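Snaclec convulxin subunit alpha (Crotalus durissus, PDB 1UMR) activates platelets as part of a rattlesnake venom lectin that binds the platelet collagen receptor glycoprotein VI. Local coordinates at residues V68-R73 with R114-A119. Residues are numbered along the deposited sequence; the frame is centred on the assembly and turned at random.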
loop_
_atom_site.group_PDB
_atom_site.type_symbol
_atom_site.label_atom_id
_atom_site.label_comp_id
_atom_site.label_asym_id
_atom_site.label_seq_id
_atom_site.Cartn_x
_atom_site.Cartn_y
_atom_site.Cartn_z
ATOM N N VAL A 68 -5.158 -49.564 -18.189
ATOM C CA VAL A 68 -6.179 -49.866 -17.141
ATOM C C VAL A 68 -7.074 -48.663 -16.912
ATOM O O VAL A 68 -6.598 -47.530 -16.680
ATOM C CB VAL A 68 -5.544 -50.351 -15.802
ATOM C CG1 VAL A 68 -6.595 -50.979 -14.883
ATOM C CG2 VAL A 68 -4.566 -51.446 -16.081
ATOM N N SER A 69 -8.365 -48.882 -17.016
ATOM C CA SER A 69 -9.313 -47.764 -16.763
ATOM C C SER A 69 -9.228 -47.269 -15.272
ATOM O O SER A 69 -9.143 -48.078 -14.359
ATOM C CB SER A 69 -10.738 -48.205 -17.073
ATOM O OG SER A 69 -11.091 -48.064 -18.456
ATOM N N ILE A 70 -9.256 -45.959 -15.030
ATOM C CA ILE A 70 -9.575 -45.445 -13.698
ATOM C C ILE A 70 -10.854 -44.507 -13.788
ATOM O O ILE A 70 -11.493 -44.342 -14.864
ATOM C CB ILE A 70 -8.462 -44.766 -13.126
ATOM C CG1 ILE A 70 -8.294 -43.480 -13.912
ATOM C CG2 ILE A 70 -7.200 -45.677 -13.173
ATOM C CD1 ILE A 70 -7.081 -42.743 -13.668
ATOM N N GLY A 71 -11.286 -43.975 -12.653
ATOM C CA GLY A 71 -12.674 -43.541 -12.473
ATOM C C GLY A 71 -12.852 -42.049 -12.803
ATOM O O GLY A 71 -13.859 -41.428 -12.408
ATOM N N LEU A 72 -11.920 -41.442 -13.546
ATOM C CA LEU A 72 -12.094 -40.009 -13.834
ATOM C C LEU A 72 -12.749 -39.815 -15.143
ATOM O O LEU A 72 -12.319 -40.367 -16.226
ATOM C CB LEU A 72 -10.754 -39.306 -13.855
ATOM C CG LEU A 72 -10.282 -38.459 -12.716
ATOM C CD1 LEU A 72 -8.861 -37.836 -13.130
ATOM C CD2 LEU A 72 -11.260 -37.309 -12.255
ATOM N N ARG A 73 -13.746 -38.959 -15.143
ATOM C CA ARG A 73 -14.441 -38.812 -16.440
ATOM C C ARG A 73 -14.879 -37.357 -16.571
ATOM O O ARG A 73 -15.186 -36.715 -15.538
ATOM C CB ARG A 73 -15.592 -39.850 -16.575
ATOM C CG ARG A 73 -16.750 -39.547 -17.653
ATOM C CD ARG A 73 -17.739 -40.758 -18.009
ATOM N NE ARG A 73 -18.335 -40.579 -19.364
ATOM C CZ ARG A 73 -18.844 -41.501 -20.312
ATOM N NH1 ARG A 73 -18.968 -42.840 -20.159
ATOM N NH2 ARG A 73 -19.236 -41.001 -21.510
ATOM N N ARG A 114 1.800 -44.844 -13.793
ATOM C CA ARG A 114 1.861 -43.657 -12.966
ATOM C C ARG A 114 1.344 -42.298 -13.492
ATOM O O ARG A 114 0.965 -41.393 -12.705
ATOM C CB ARG A 114 3.234 -43.540 -12.249
ATOM C CG ARG A 114 3.189 -44.468 -11.101
ATOM C CD ARG A 114 2.114 -43.970 -10.102
ATOM N NE ARG A 114 2.900 -43.789 -8.960
ATOM C CZ ARG A 114 3.153 -42.723 -8.263
ATOM N NH1 ARG A 114 2.539 -41.553 -8.319
ATOM N NH2 ARG A 114 3.984 -42.976 -7.321
ATOM N N LYS A 115 1.215 -42.035 -14.749
ATOM C CA LYS A 115 0.473 -40.749 -14.789
ATOM C C LYS A 115 -0.872 -41.044 -15.337
ATOM O O LYS A 115 -1.115 -42.204 -15.599
ATOM C CB LYS A 115 1.223 -39.667 -15.519
ATOM C CG LYS A 115 2.727 -39.787 -15.346
ATOM C CD LYS A 115 3.273 -38.776 -14.294
ATOM C CE LYS A 115 3.803 -37.455 -14.912
ATOM N NZ LYS A 115 3.006 -36.223 -14.367
ATOM N N TRP A 116 -1.752 -40.047 -15.457
ATOM C CA TRP A 116 -3.068 -40.315 -15.937
ATOM C C TRP A 116 -3.189 -39.800 -17.350
ATOM O O TRP A 116 -2.765 -38.633 -17.660
ATOM C CB TRP A 116 -4.133 -39.607 -15.066
ATOM C CG TRP A 116 -4.087 -39.902 -13.604
ATOM C CD1 TRP A 116 -3.542 -40.969 -13.016
ATOM C CD2 TRP A 116 -4.633 -39.078 -12.543
ATOM N NE1 TRP A 116 -3.688 -40.856 -11.658
ATOM C CE2 TRP A 116 -4.375 -39.708 -11.360
ATOM C CE3 TRP A 116 -5.269 -37.866 -12.509
ATOM C CZ2 TRP A 116 -4.746 -39.169 -10.126
ATOM C CZ3 TRP A 116 -5.653 -37.323 -11.278
ATOM C CH2 TRP A 116 -5.372 -37.967 -10.111
ATOM N N PHE A 117 -3.815 -40.641 -18.177
ATOM C CA PHE A 117 -3.939 -40.331 -19.590
ATOM C C PHE A 117 -5.411 -40.198 -20.009
ATOM O O PHE A 117 -6.249 -41.022 -19.623
ATOM C CB PHE A 117 -3.321 -41.488 -20.384
ATOM C CG PHE A 117 -1.811 -41.485 -20.346
ATOM C CD1 PHE A 117 -1.098 -40.929 -21.406
ATOM C CD2 PHE A 117 -1.101 -42.013 -19.219
ATOM C CE1 PHE A 117 0.297 -40.940 -21.406
ATOM C CE2 PHE A 117 0.325 -42.008 -19.212
ATOM C CZ PHE A 117 1.030 -41.451 -20.309
ATOM N N VAL A 118 -5.748 -39.181 -20.784
ATOM C CA VAL A 118 -7.081 -39.090 -21.378
ATOM C C VAL A 118 -7.301 -40.242 -22.410
ATOM O O VAL A 118 -6.368 -40.737 -23.060
ATOM C CB VAL A 118 -7.199 -37.803 -22.117
ATOM C CG1 VAL A 118 -8.566 -37.727 -22.719
ATOM C CG2 VAL A 118 -7.019 -36.624 -21.146
ATOM N N ALA A 119 -8.543 -40.700 -22.517
ATOM C CA ALA A 119 -8.879 -41.792 -23.394
ATOM C C ALA A 119 -10.351 -41.706 -23.826
ATOM O O ALA A 119 -11.199 -41.200 -23.128
ATOM C CB ALA A 119 -8.638 -43.206 -22.658
#
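Segments 68-73 and 114-119 lie along the outer strands, 67-74 and 117-119, of a three-stranded antiparallel sheet and come nearest at the CA atoms of Ile-70 and Trp-116, 8.6 Å apart. This sheet belongs to the C-type lectin fold of the snaclecs; its middle strand, 104-108, separates the two segments, no hydrogen bond joins them directly, and the contact is made by apolar side chains. Ile-70 turns CG1 between its backbone N and carbonyl carbon (chi1 70°), and the extended chain beyond carries CD1 over one face of the indole. The methyl makes a CH-pi contact, 4.2 Å from the centroid of the Trp-116 five-membered ring and 18° off its normal. Isoleucine suits this place because its CG1 arm ends in a methyl that can lie on a flat ring, while the beta branch keeps its bulk close to the backbone. CD1 of Leu-72 comes obliquely to the six-membered ring, and leucine fits here because its fork at CG offers a methyl to the indole. The broad tryptophan can therefore meet two residues of segment 68-73 at once, and all three are buried in the assembly. Another protein chain packs against this edge: its aromatic side chains meet Trp-116 edge-to-face, while Leu-72 and Arg-73 pair with one of its strands, continuing the sheet across the interface. Within the contact itself, the closest approach is Leu-72 CD1 to Trp-116 CE3, 3.6 Å.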